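Long-range contacts in cobalamin biosynthesis protein CobN (Mycobacterium tuberculosis, PDB 7C6O), which is the large, catalytic subunit of cobaltochelatase, which probably inserts cobalt into the corrin ring during aerobic cobalamin biosynthesis, in an ATP-dependent reaction with its partner subunits: residues Ile919-Met924 with Asp956-Leu961; Ala903-Arg908 with Ile934-Arg939; Asp846-Pro851 with Phe948-Thr953; Arg853-Ala858 with Ala894-Ala899; Gly930-Asp935 with Asp971-Ala976. All coordinates share one frame; numbering follows the deposited sequence. Where two conformers were deposited one is given.

Contact 1 of 5, residues Ile919-Met924 with Asp956-Leu961; sequences IDLAPM and DDAVRL
With CG of L921 set anti to its own carbonyl carbon (chi1 -59°) and the rest of the chain extended (chi2 167°), the CD1 branch drops from strand 918-923 onto helix 949-963. There L921 CD1 lies 3.8 Å from A958 N and 3.9 Å from A958 CB, and also brushes the CB methylene of D957, so a single methyl sits between two consecutive helix residues. One turn on, L961 reaches back with both branches: L961 CD1 lies 3.9 Å from P923 CD, and L961 CD2 packs on P923 CG, the leucine crossing the proline ring at about a right angle. L961 CD1 also touches L921 CB at 4.2 Å, linking the L921 and P923 contacts. No hydrogen bond joins the segments. On the helix, D956 OD2 holds R960 and D956 OD1 pairs with R989, while D957 OD1 pairs with R1036. The axes of strand 919-923 and helix 956-961 run at 29° and approach to 9.6 Å. Strand 918-923 pairs with 907-911 and carries a classic beta bulge where I919 and D920 both face V910. The whole is a two-stranded antiparallel hairpin laid against a helix at the protein surface.

Contact 2 of 5, residues Ala903-Arg908 with Ile934-Arg939; sequences ALLGVR and IDVTVR
L904 and I934 are joined by the one hydrogen bond of the contact: I934 N donates a hydrogen bond to L904 O at 3.0 Å, with an N-H...O angle of 157°. The donor stands above the carbonyl plane, 37° out of it. This carbonyl is in the last turn of helix 896-905, and R931 NH1 grips it as well. The apolar contacts centre on V936, whose CG2 branch, anti to the carbonyl carbon, meets L904 CB at 3.7 Å and L904 CD1 at 3.8 Å; the two side chains cross at about a right angle. L905 CD2 touches V936 CG2 at 4.1 Å and comes within 3.5 Å of I934 O. Just beyond, G906, with positive phi, is the C-prime residue of a Schellman motif that ends the helix and leads the chain into strand 907-911. A terminal-turn carbonyl is thus satisfied by the N-H of the residue just before the strand and by an arginine, while branched aliphatic groups seal the buried joint between helix and sheet.

Contact 3 of 5, residues Asp846-Pro851 with Phe948-Thr953; sequences DPKAVP and FPHVVT
K848 lies across the ring of H950, its CG standing 3.7 Å from the ring centroid and only 10° off the normal, a CH-pi contact over the centre of one face. Bends at chi3 (67°) and chi4 (64°) carry K848 NZ past the CD2-NE2 rim on the same side, 4.1 Å from H950 NE2. Deeper in, V850 CG2 wedges between V951 and F948, 3.7 Å from V951 CG2 and 3.9 Å from F948 CD2, while P847 CB meets the same F948 CD2 at 4.0 Å. Two waters in the plane of the imidazole, at its edge, bridge the segments: one joins H950 ND1, 2.7 Å away, to P847 O, to which it donates; the other joins H950 NE2 to K848 NZ. Both ring nitrogens are therefore engaged, which probably fixes the rotation of the imidazole under the lysine. Behind this shell, the loop is shaped by a type I turn from D846 to A849 and by an Asx turn, D846 OD1 accepting from K848 N at 3.1 Å; R917 pairs with the other carboxylate oxygen. On the other side F948 is the N-cap residue of helix 949-963. The result is a turn-forming loop, with P847 in the turn and cis P851 after it, docked on the N-terminus of a helix.

Contact 4 of 5, residues Arg853-Ala858 with Ala894-Ala899; sequences RLAWEA and AGDDIA
A855 and A858, one turn apart on helix 853-874, both direct CB at the start of helix 896-905, and the side chain of D896 lies against them. D896 CG is anti to its carbonyl carbon (chi1 -75°), which lays the carboxylate along the alanines: OD1 comes 3.3 Å from A855 CA, and OD2 is 3.4 Å from A858 CB. These are van der Waals touches; the charge is answered elsewhere, OD2 pairing with R830 in a salt bridge and accepting from N1100. A855 CB also meets A894 O at 3.2 Å, a close fit at the turn before the helix. The small residues A855, A858, A894, G895 and A899 let the backbones come near, as in alanine-lined helix-helix packing; the CA atoms of A855 and D896 are 4.7 Å apart. G895, at the N-cap position, has a positive phi and contributes its backbone to the wall beside A855. Farther along, A899 presents CB to the other helix, 3.4 Å from A855 O and 3.6 Å from W856 CA. W856 starts off pointing away, but with CG anti to the backbone N (chi1 171°) its indole swings back alongside, placing CE3 3.8 Å from A899 CB. The six-membered ring meets M924 and R908; the side chain also touches P909.

Contact 5 of 5, residues Gly930-Asp935 with Asp971-Ala976; sequences GRPRID and DNYVRA
R933 uses both of its backbone polar groups across the contact: its N donates to D971 O at 2.9 Å, and its O accepts from Y973 N at 2.9 Å. The second bond lies in the carbonyl plane; in the first the donor stands 44° out of it. Together they make a single beta bridge of R933 with N972. D971 O also accepts a hydrogen bond from a water oxygen 2.8 Å away, which donates to R931 O too. R931 NH1 donates to P932 O and L904 O, and NH2 to A903 O. N972 caps the helix, its OD1 accepting from R975 N almost straight (174°), while ND2 is held by E967 and V962 O. The extended side chain of R933 passes N972 with CD 3.7 Å from ND2, and its guanidinium binds E967, M924 O and L905 O. P932 CB rests over one face of the Y973 ring, 3.9 Å from the centroid, a CH-pi contact. The D935 carboxylate reaches R994 and H977. The bridge ties the start of helix 973-985 to the loop entering strand 935-940; V974 packs on V962 and A963 of helix 949-963, and I934 on V881 of strand 880-885.

In the fold
All five contacts fall between residues 846 and 976, in the CobN/magnesium chelatase region, with centres from 9 Å apart (contacts 2 and 5) to 24 Å (contacts 3 and 5). Helix 949-963 serves contacts 1 and 3, and helix 896-905 serves contacts 2 and 4; I934 and D935 belong to both 2 and 5. Contact 4 is nested inside the loop closed by contact 3, as is contact 2, whereas contact 1 crosses contacts 2, 3 and 5 along the chain. Hairpin strands 907-911 and 918-923 tie contacts 1 and 2, and W856 of contact 4 packs on both. The contacts thus join helices 853-874, 896-905, 949-963 and 973-985 to the hairpin and to strand 935-940.

Contact 1 of 5, residues Ile919-Met924 with Asp956-Leu961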
# COMPACT_ATOMS: atom_id res chain seq x y z
N ILE A 919 -10.53 -12.21 14.50
CA ILE A 919 -10.12 -13.56 14.86
C ILE A 919 -11.09 -14.63 14.38
O ILE A 919 -10.72 -15.82 14.38
CB ILE A 919 -9.89 -13.70 16.38
CG1 ILE A 919 -11.19 -13.41 17.13
CG2 ILE A 919 -8.79 -12.75 16.84
CD1 ILE A 919 -11.07 -13.56 18.63
N ASP A 920 -12.30 -14.28 13.98
CA ASP A 920 -13.28 -15.28 13.55
C ASP A 920 -14.37 -14.59 12.75
O ASP A 920 -14.35 -13.38 12.53
CB ASP A 920 -13.86 -16.02 14.76
CG ASP A 920 -14.16 -17.48 14.46
OD1 ASP A 920 -14.34 -17.81 13.27
OD2 ASP A 920 -14.21 -18.28 15.41
N LEU A 921 -15.33 -15.40 12.30
CA LEU A 921 -16.52 -14.93 11.59
C LEU A 921 -17.75 -15.56 12.23
O LEU A 921 -17.68 -16.67 12.78
CB LEU A 921 -16.47 -15.29 10.10
CG LEU A 921 -15.31 -14.76 9.27
CD1 LEU A 921 -15.26 -15.46 7.92
CD2 LEU A 921 -15.44 -13.25 9.08
N ALA A 922 -18.87 -14.86 12.14
CA ALA A 922 -20.12 -15.34 12.71
C ALA A 922 -21.27 -15.06 11.76
O ALA A 922 -21.64 -13.89 11.56
CB ALA A 922 -20.38 -14.69 14.08
N PRO A 923 -21.85 -16.08 11.14
CA PRO A 923 -22.97 -15.84 10.22
C PRO A 923 -24.20 -15.34 10.95
O PRO A 923 -24.56 -15.85 12.02
CB PRO A 923 -23.21 -17.22 9.59
CG PRO A 923 -22.71 -18.19 10.61
CD PRO A 923 -21.52 -17.51 11.25
N MET A 924 -24.84 -14.33 10.38
CA MET A 924 -26.12 -13.86 10.88
C MET A 924 -27.23 -14.74 10.32
O MET A 924 -27.16 -15.18 9.17
CB MET A 924 -26.37 -12.41 10.50
CG MET A 924 -25.16 -11.51 10.64
SD MET A 924 -25.50 -9.85 10.03
CE MET A 924 -23.86 -9.34 9.51
N ASP A 956 -12.75 -15.67 1.59
CA ASP A 956 -13.01 -17.01 1.07
C ASP A 956 -13.70 -17.88 2.12
O ASP A 956 -14.63 -18.63 1.80
CB ASP A 956 -11.71 -17.66 0.61
CG ASP A 956 -11.93 -19.00 -0.06
OD1 ASP A 956 -12.79 -19.09 -0.96
OD2 ASP A 956 -11.23 -19.98 0.30
N ASP A 957 -13.27 -17.78 3.38
CA ASP A 957 -13.93 -18.52 4.46
C ASP A 957 -15.40 -18.13 4.58
O ASP A 957 -16.26 -18.98 4.84
CB ASP A 957 -13.22 -18.27 5.79
CG ASP A 957 -11.89 -19.00 5.88
OD1 ASP A 957 -11.61 -19.86 5.03
OD2 ASP A 957 -11.12 -18.69 6.82
N ALA A 958 -15.71 -16.84 4.39
CA ALA A 958 -17.09 -16.39 4.56
C ALA A 958 -17.99 -16.93 3.46
O ALA A 958 -19.13 -17.34 3.72
CB ALA A 958 -17.14 -14.86 4.58
N VAL A 959 -17.50 -16.94 2.21
CA VAL A 959 -18.28 -17.48 1.10
C VAL A 959 -18.58 -18.96 1.34
O VAL A 959 -19.73 -19.40 1.21
CB VAL A 959 -17.54 -17.27 -0.23
CG1 VAL A 959 -18.26 -18.01 -1.35
CG2 VAL A 959 -17.43 -15.79 -0.55
N ARG A 960 -17.55 -19.74 1.66
CA ARG A 960 -17.76 -21.16 1.91
C ARG A 960 -18.62 -21.39 3.14
O ARG A 960 -19.41 -22.35 3.17
CB ARG A 960 -16.41 -21.86 2.06
CG ARG A 960 -15.67 -22.03 0.74
CD ARG A 960 -14.33 -22.73 0.92
NE ARG A 960 -13.31 -21.84 1.45
CZ ARG A 960 -12.88 -21.86 2.71
NH1 ARG A 960 -13.38 -22.74 3.57
NH2 ARG A 960 -11.96 -21.00 3.10
N LEU A 961 -18.51 -20.53 4.15
CA LEU A 961 -19.36 -20.61 5.33
C LEU A 961 -20.83 -20.57 4.94
O LEU A 961 -21.60 -21.48 5.27
CB LEU A 961 -19.02 -19.47 6.29
CG LEU A 961 -19.11 -19.67 7.81
CD1 LEU A 961 -18.89 -18.34 8.51
CD2 LEU A 961 -20.43 -20.29 8.24

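Contact 2 of 5, residues Ala903-Arg908 with Ile934-Arg939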
# COMPACT_ATOMS: atom_id res chain seq x y z
N ALA A 903 -20.98 -8.04 4.80
CA ALA A 903 -22.35 -7.64 5.07
C ALA A 903 -23.31 -8.20 4.02
O ALA A 903 -24.41 -8.65 4.35
CB ALA A 903 -22.46 -6.12 5.15
N LEU A 904 -22.91 -8.17 2.75
CA LEU A 904 -23.77 -8.70 1.69
C LEU A 904 -23.98 -10.20 1.88
O LEU A 904 -25.10 -10.70 1.70
CB LEU A 904 -23.16 -8.41 0.32
CG LEU A 904 -23.19 -6.95 -0.12
CD1 LEU A 904 -22.26 -6.72 -1.31
CD2 LEU A 904 -24.61 -6.52 -0.46
N LEU A 905 -22.93 -10.93 2.24
CA LEU A 905 -23.03 -12.36 2.51
C LEU A 905 -23.82 -12.66 3.78
O LEU A 905 -24.31 -13.78 3.94
CB LEU A 905 -21.64 -12.98 2.63
CG LEU A 905 -20.73 -12.90 1.41
CD1 LEU A 905 -19.36 -13.48 1.73
CD2 LEU A 905 -21.35 -13.63 0.23
N GLY A 906 -23.95 -11.69 4.68
CA GLY A 906 -24.62 -11.93 5.94
C GLY A 906 -23.71 -12.52 7.00
O GLY A 906 -24.15 -13.36 7.80
N VAL A 907 -22.45 -12.09 7.04
CA VAL A 907 -21.45 -12.60 7.96
C VAL A 907 -20.86 -11.43 8.73
O VAL A 907 -20.47 -10.42 8.13
CB VAL A 907 -20.35 -13.39 7.23
CG1 VAL A 907 -19.28 -13.85 8.21
CG2 VAL A 907 -20.94 -14.57 6.50
N ARG A 908 -20.79 -11.57 10.05
CA ARG A 908 -20.24 -10.56 10.94
C ARG A 908 -18.81 -10.92 11.33
O ARG A 908 -18.51 -12.10 11.56
CB ARG A 908 -21.10 -10.44 12.20
CG ARG A 908 -20.88 -9.16 12.99
CD ARG A 908 -21.61 -9.22 14.32
NE ARG A 908 -22.95 -9.78 14.18
CZ ARG A 908 -24.04 -9.07 13.90
NH1 ARG A 908 -23.95 -7.76 13.72
NH2 ARG A 908 -25.22 -9.67 13.80
N ILE A 934 -26.76 -12.13 -0.34
CA ILE A 934 -26.45 -11.73 -1.71
C ILE A 934 -25.10 -12.31 -2.10
O ILE A 934 -24.13 -12.22 -1.34
CB ILE A 934 -26.45 -10.19 -1.84
CG1 ILE A 934 -27.74 -9.60 -1.26
CG2 ILE A 934 -26.26 -9.78 -3.29
CD1 ILE A 934 -29.00 -9.99 -2.00
N ASP A 935 -25.04 -12.92 -3.28
CA ASP A 935 -23.77 -13.44 -3.78
C ASP A 935 -22.83 -12.29 -4.10
O ASP A 935 -23.25 -11.20 -4.49
CB ASP A 935 -24.01 -14.31 -5.02
CG ASP A 935 -22.95 -15.40 -5.19
OD1 ASP A 935 -21.98 -15.43 -4.41
OD2 ASP A 935 -23.11 -16.23 -6.10
N VAL A 936 -21.53 -12.53 -3.93
CA VAL A 936 -20.52 -11.52 -4.18
C VAL A 936 -19.37 -12.15 -4.96
O VAL A 936 -18.84 -13.19 -4.56
CB VAL A 936 -19.98 -10.88 -2.89
CG1 VAL A 936 -18.94 -9.81 -3.22
CG2 VAL A 936 -21.11 -10.28 -2.06
N THR A 937 -19.00 -11.52 -6.08
CA THR A 937 -17.76 -11.81 -6.78
C THR A 937 -16.80 -10.66 -6.54
O THR A 937 -17.16 -9.50 -6.75
CB THR A 937 -18.00 -12.01 -8.28
OG1 THR A 937 -18.77 -13.20 -8.49
CG2 THR A 937 -16.68 -12.13 -9.02
N VAL A 938 -15.59 -10.99 -6.09
CA VAL A 938 -14.61 -9.99 -5.67
C VAL A 938 -13.44 -10.02 -6.63
O VAL A 938 -12.81 -11.07 -6.83
CB VAL A 938 -14.14 -10.24 -4.23
CG1 VAL A 938 -13.07 -9.23 -3.84
CG2 VAL A 938 -15.31 -10.20 -3.26
N ARG A 939 -13.12 -8.87 -7.21
CA ARG A 939 -11.86 -8.67 -7.92
C ARG A 939 -10.91 -7.92 -6.99
O ARG A 939 -11.12 -6.74 -6.70
CB ARG A 939 -12.07 -7.91 -9.23
CG ARG A 939 -10.77 -7.48 -9.90
CD ARG A 939 -9.81 -8.65 -10.14
NE ARG A 939 -8.55 -8.19 -10.73
CZ ARG A 939 -8.39 -7.94 -12.03
NH1 ARG A 939 -9.40 -8.12 -12.87
NH2 ARG A 939 -7.22 -7.52 -12.49

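Contact 3 of 5, residues Asp846-Pro851 with Phe948-Thr953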
# COMPACT_ATOMS: atom_id res chain seq x y z
N ASP A 846 -2.45 -2.38 10.74
CA ASP A 846 -2.30 -3.77 11.15
C ASP A 846 -3.15 -4.62 10.22
O ASP A 846 -4.38 -4.53 10.27
CB ASP A 846 -2.74 -3.94 12.61
CG ASP A 846 -2.65 -5.38 13.10
OD1 ASP A 846 -2.21 -6.27 12.34
OD2 ASP A 846 -3.03 -5.63 14.26
N PRO A 847 -2.55 -5.44 9.35
CA PRO A 847 -3.35 -6.16 8.35
C PRO A 847 -4.22 -7.26 8.93
O PRO A 847 -5.09 -7.77 8.22
CB PRO A 847 -2.28 -6.74 7.41
CG PRO A 847 -1.09 -6.93 8.30
CD PRO A 847 -1.12 -5.77 9.27
N LYS A 848 -4.01 -7.64 10.19
CA LYS A 848 -4.87 -8.60 10.87
C LYS A 848 -6.01 -7.94 11.62
O LYS A 848 -6.80 -8.64 12.27
CB LYS A 848 -4.04 -9.46 11.83
CG LYS A 848 -2.99 -10.33 11.14
CD LYS A 848 -1.96 -10.87 12.12
CE LYS A 848 -2.58 -11.86 13.09
NZ LYS A 848 -3.09 -13.08 12.40
N ALA A 849 -6.12 -6.61 11.55
CA ALA A 849 -7.14 -5.86 12.27
C ALA A 849 -8.09 -5.13 11.33
O ALA A 849 -8.65 -4.09 11.68
CB ALA A 849 -6.49 -4.87 13.24
N VAL A 850 -8.29 -5.67 10.13
CA VAL A 850 -9.23 -5.09 9.17
C VAL A 850 -10.25 -6.15 8.78
O VAL A 850 -9.89 -7.31 8.54
CB VAL A 850 -8.50 -4.51 7.95
CG1 VAL A 850 -7.62 -3.34 8.35
CG2 VAL A 850 -7.66 -5.57 7.25
N PRO A 851 -11.55 -5.81 8.72
CA PRO A 851 -12.08 -4.47 8.99
C PRO A 851 -12.13 -4.12 10.48
O PRO A 851 -12.36 -4.98 11.32
CB PRO A 851 -13.50 -4.54 8.42
CG PRO A 851 -13.88 -5.98 8.57
CD PRO A 851 -12.61 -6.76 8.33
N PHE A 948 -2.73 -8.06 2.14
CA PHE A 948 -3.83 -8.51 2.99
C PHE A 948 -4.14 -9.98 2.75
O PHE A 948 -5.27 -10.35 2.42
CB PHE A 948 -5.06 -7.63 2.77
CG PHE A 948 -4.86 -6.21 3.19
CD1 PHE A 948 -4.56 -5.23 2.25
CD2 PHE A 948 -4.93 -5.84 4.52
CE1 PHE A 948 -4.36 -3.92 2.63
CE2 PHE A 948 -4.73 -4.53 4.91
CZ PHE A 948 -4.44 -3.56 3.97
N PRO A 949 -3.15 -10.87 2.92
CA PRO A 949 -3.43 -12.29 2.69
C PRO A 949 -4.42 -12.86 3.69
O PRO A 949 -5.21 -13.74 3.33
CB PRO A 949 -2.05 -12.94 2.81
CG PRO A 949 -1.32 -12.06 3.77
CD PRO A 949 -1.80 -10.66 3.48
N HIS A 950 -4.40 -12.37 4.94
CA HIS A 950 -5.38 -12.83 5.92
C HIS A 950 -6.80 -12.50 5.50
O HIS A 950 -7.73 -13.25 5.80
CB HIS A 950 -5.09 -12.21 7.29
CG HIS A 950 -3.65 -12.23 7.69
ND1 HIS A 950 -2.74 -11.30 7.22
CD2 HIS A 950 -2.96 -13.04 8.53
CE1 HIS A 950 -1.55 -11.55 7.75
NE2 HIS A 950 -1.66 -12.60 8.55
N VAL A 951 -6.99 -11.37 4.82
CA VAL A 951 -8.32 -10.96 4.39
C VAL A 951 -8.80 -11.80 3.22
O VAL A 951 -9.98 -12.16 3.14
CB VAL A 951 -8.33 -9.46 4.05
CG1 VAL A 951 -9.70 -9.05 3.55
CG2 VAL A 951 -7.93 -8.63 5.26
N VAL A 952 -7.91 -12.11 2.27
CA VAL A 952 -8.26 -13.00 1.17
C VAL A 952 -8.80 -14.31 1.71
O VAL A 952 -9.84 -14.82 1.27
CB VAL A 952 -7.04 -13.23 0.26
CG1 VAL A 952 -7.33 -14.31 -0.77
CG2 VAL A 952 -6.63 -11.93 -0.43
N THR A 953 -8.10 -14.89 2.69
CA THR A 953 -8.58 -16.10 3.33
C THR A 953 -9.88 -15.85 4.09
O THR A 953 -10.79 -16.68 4.07
CB THR A 953 -7.51 -16.65 4.27
OG1 THR A 953 -6.28 -16.82 3.55
CG2 THR A 953 -7.93 -17.99 4.84
O HOH W 1 -4.22 -9.36 6.01
O HOH W 2 -0.81 -14.33 11.04

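Contact 4 of 5, residues Arg853-Ala858 with Ala894-Ala899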
# COMPACT_ATOMS: atom_id res chain seq x y z
N ARG A 853 -14.00 -2.00 13.63
CA ARG A 853 -15.41 -1.86 13.96
C ARG A 853 -16.03 -0.66 13.24
O ARG A 853 -17.18 -0.72 12.81
CB ARG A 853 -15.59 -1.73 15.48
CG ARG A 853 -15.23 -3.00 16.24
CD ARG A 853 -15.49 -2.85 17.73
NE ARG A 853 -15.21 -4.09 18.46
CZ ARG A 853 -16.11 -5.05 18.65
NH1 ARG A 853 -17.34 -4.92 18.17
NH2 ARG A 853 -15.78 -6.14 19.32
N LEU A 854 -15.27 0.43 13.10
CA LEU A 854 -15.77 1.57 12.34
C LEU A 854 -15.95 1.22 10.87
O LEU A 854 -16.92 1.64 10.24
CB LEU A 854 -14.84 2.77 12.49
CG LEU A 854 -14.86 3.50 13.83
CD1 LEU A 854 -13.92 4.71 13.79
CD2 LEU A 854 -16.27 3.93 14.19
N ALA A 855 -15.01 0.46 10.31
CA ALA A 855 -15.14 0.03 8.92
C ALA A 855 -16.31 -0.93 8.74
O ALA A 855 -16.98 -0.90 7.70
CB ALA A 855 -13.84 -0.61 8.43
N TRP A 856 -16.56 -1.78 9.74
CA TRP A 856 -17.73 -2.65 9.69
C TRP A 856 -19.01 -1.84 9.57
O TRP A 856 -19.91 -2.19 8.79
CB TRP A 856 -17.77 -3.56 10.92
CG TRP A 856 -19.05 -4.33 11.06
CD1 TRP A 856 -19.98 -4.21 12.05
CD2 TRP A 856 -19.54 -5.34 10.16
NE1 TRP A 856 -21.02 -5.08 11.83
CE2 TRP A 856 -20.77 -5.79 10.68
CE3 TRP A 856 -19.06 -5.90 8.98
CZ2 TRP A 856 -21.53 -6.77 10.05
CZ3 TRP A 856 -19.81 -6.88 8.35
CH2 TRP A 856 -21.03 -7.31 8.89
N GLU A 857 -19.13 -0.76 10.36
CA GLU A 857 -20.30 0.11 10.26
C GLU A 857 -20.44 0.67 8.85
O GLU A 857 -21.55 0.69 8.30
CB GLU A 857 -20.20 1.25 11.27
CG GLU A 857 -20.11 0.82 12.72
CD GLU A 857 -20.22 2.00 13.67
OE1 GLU A 857 -20.83 3.02 13.28
OE2 GLU A 857 -19.70 1.91 14.80
N ALA A 858 -19.33 1.11 8.26
CA ALA A 858 -19.39 1.69 6.92
C ALA A 858 -19.75 0.64 5.88
O ALA A 858 -20.55 0.90 4.98
CB ALA A 858 -18.05 2.35 6.58
N ALA A 894 -9.51 1.40 6.82
CA ALA A 894 -9.43 0.24 7.71
C ALA A 894 -10.42 -0.85 7.32
O ALA A 894 -10.81 -1.67 8.16
CB ALA A 894 -9.63 0.64 9.18
N GLY A 895 -10.85 -0.88 6.06
CA GLY A 895 -11.50 -2.06 5.51
C GLY A 895 -12.97 -1.95 5.12
O GLY A 895 -13.70 -2.93 5.25
N ASP A 896 -13.40 -0.79 4.62
CA ASP A 896 -14.80 -0.62 4.24
C ASP A 896 -15.23 -1.65 3.20
O ASP A 896 -16.30 -2.26 3.32
CB ASP A 896 -15.04 0.79 3.70
CG ASP A 896 -15.06 1.84 4.80
OD1 ASP A 896 -14.74 1.52 5.95
OD2 ASP A 896 -15.41 3.00 4.48
N ASP A 897 -14.42 -1.83 2.15
CA ASP A 897 -14.75 -2.80 1.10
C ASP A 897 -14.94 -4.19 1.67
O ASP A 897 -15.88 -4.91 1.30
CB ASP A 897 -13.63 -2.85 0.05
CG ASP A 897 -13.55 -1.60 -0.80
OD1 ASP A 897 -14.47 -0.75 -0.76
OD2 ASP A 897 -12.53 -1.48 -1.52
N ILE A 898 -14.03 -4.61 2.55
CA ILE A 898 -14.09 -5.95 3.12
C ILE A 898 -15.38 -6.13 3.91
O ILE A 898 -16.06 -7.16 3.78
CB ILE A 898 -12.85 -6.20 4.01
CG1 ILE A 898 -11.57 -5.94 3.22
CG2 ILE A 898 -12.89 -7.61 4.58
CD1 ILE A 898 -10.38 -5.58 4.09
N ALA A 899 -15.72 -5.14 4.73
CA ALA A 899 -16.95 -5.21 5.51
C ALA A 899 -18.18 -5.28 4.61
O ALA A 899 -19.16 -5.96 4.94
CB ALA A 899 -17.03 -4.01 6.45

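Contact 5 of 5, residues Gly930-Asp935 with Asp971-Ala976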
# COMPACT_ATOMS: atom_id res chain seq x y z
N GLY A 930 -33.01 -10.23 7.53
CA GLY A 930 -34.19 -9.63 6.95
C GLY A 930 -34.22 -9.61 5.44
O GLY A 930 -35.09 -8.96 4.86
N ARG A 931 -33.30 -10.31 4.79
CA ARG A 931 -33.16 -10.28 3.34
C ARG A 931 -32.29 -11.46 2.94
O ARG A 931 -31.62 -12.06 3.79
CB ARG A 931 -32.54 -8.96 2.87
CG ARG A 931 -31.18 -8.69 3.48
CD ARG A 931 -30.25 -8.06 2.48
NE ARG A 931 -29.00 -7.62 3.09
CZ ARG A 931 -27.87 -8.32 3.07
NH1 ARG A 931 -27.82 -9.50 2.47
NH2 ARG A 931 -26.79 -7.83 3.66
N PRO A 932 -32.29 -11.83 1.65
CA PRO A 932 -31.44 -12.95 1.23
C PRO A 932 -29.96 -12.61 1.36
O PRO A 932 -29.55 -11.45 1.26
CB PRO A 932 -31.82 -13.16 -0.24
CG PRO A 932 -33.14 -12.49 -0.40
CD PRO A 932 -33.13 -11.34 0.55
N ARG A 933 -29.16 -13.65 1.58
CA ARG A 933 -27.72 -13.51 1.40
C ARG A 933 -27.44 -13.24 -0.07
O ARG A 933 -27.85 -14.01 -0.95
CB ARG A 933 -27.00 -14.78 1.86
CG ARG A 933 -27.30 -15.19 3.29
CD ARG A 933 -26.36 -16.29 3.77
NE ARG A 933 -26.82 -16.88 5.02
CZ ARG A 933 -26.61 -16.37 6.22
NH1 ARG A 933 -25.92 -15.24 6.35
NH2 ARG A 933 -27.07 -16.98 7.30
N ILE A 934 -26.76 -12.13 -0.34
CA ILE A 934 -26.45 -11.73 -1.71
C ILE A 934 -25.10 -12.31 -2.10
O ILE A 934 -24.13 -12.22 -1.34
CB ILE A 934 -26.45 -10.19 -1.84
CG1 ILE A 934 -27.74 -9.60 -1.26
CG2 ILE A 934 -26.26 -9.78 -3.29
CD1 ILE A 934 -29.00 -9.99 -2.00
N ASP A 935 -25.04 -12.92 -3.28
CA ASP A 935 -23.77 -13.44 -3.78
C ASP A 935 -22.83 -12.29 -4.10
O ASP A 935 -23.25 -11.20 -4.49
CB ASP A 935 -24.01 -14.31 -5.02
CG ASP A 935 -22.95 -15.40 -5.19
OD1 ASP A 935 -21.98 -15.43 -4.41
OD2 ASP A 935 -23.11 -16.23 -6.10
N ASP A 971 -33.50 -17.45 0.28
CA ASP A 971 -32.82 -16.85 1.41
C ASP A 971 -31.31 -16.76 1.23
O ASP A 971 -30.65 -16.06 2.01
CB ASP A 971 -33.10 -17.64 2.70
CG ASP A 971 -34.57 -17.63 3.08
OD1 ASP A 971 -35.26 -16.63 2.78
OD2 ASP A 971 -35.03 -18.63 3.67
N ASN A 972 -30.74 -17.44 0.24
CA ASN A 972 -29.29 -17.60 0.15
C ASN A 972 -28.92 -17.76 -1.32
O ASN A 972 -28.92 -18.87 -1.86
CB ASN A 972 -28.83 -18.80 0.98
CG ASN A 972 -27.33 -18.89 1.12
OD1 ASN A 972 -26.58 -18.38 0.28
ND2 ASN A 972 -26.87 -19.54 2.17
N TYR A 973 -28.58 -16.64 -1.96
CA TYR A 973 -28.20 -16.69 -3.37
C TYR A 973 -26.83 -17.32 -3.55
O TYR A 973 -26.55 -17.88 -4.62
CB TYR A 973 -28.22 -15.28 -3.98
CG TYR A 973 -29.57 -14.59 -3.93
CD1 TYR A 973 -30.74 -15.31 -3.72
CD2 TYR A 973 -29.67 -13.21 -4.12
CE1 TYR A 973 -31.97 -14.67 -3.68
CE2 TYR A 973 -30.90 -12.57 -4.08
CZ TYR A 973 -32.04 -13.31 -3.86
OH TYR A 973 -33.26 -12.67 -3.83
N VAL A 974 -25.97 -17.24 -2.53
CA VAL A 974 -24.66 -17.87 -2.61
C VAL A 974 -24.80 -19.38 -2.76
O VAL A 974 -24.26 -19.99 -3.70
CB VAL A 974 -23.82 -17.52 -1.37
CG1 VAL A 974 -22.45 -18.19 -1.45
CG2 VAL A 974 -23.68 -16.02 -1.23
N ARG A 975 -25.55 -20.01 -1.85
CA ARG A 975 -25.75 -21.45 -1.93
C ARG A 975 -26.47 -21.84 -3.21
O ARG A 975 -26.14 -22.85 -3.83
CB ARG A 975 -26.53 -21.94 -0.71
CG ARG A 975 -26.89 -23.41 -0.77
CD ARG A 975 -27.62 -23.87 0.47
NE ARG A 975 -27.88 -25.30 0.46
CZ ARG A 975 -26.98 -26.23 0.79
NH1 ARG A 975 -27.31 -27.51 0.75
NH2 ARG A 975 -25.76 -25.87 1.18
N ALA A 976 -27.45 -21.04 -3.63
CA ALA A 976 -28.21 -21.36 -4.83
C ALA A 976 -27.30 -21.42 -6.06
O ALA A 976 -27.40 -22.34 -6.87
CB ALA A 976 -29.33 -20.34 -5.04
O HOH W 3 -31.52 -14.70 4.34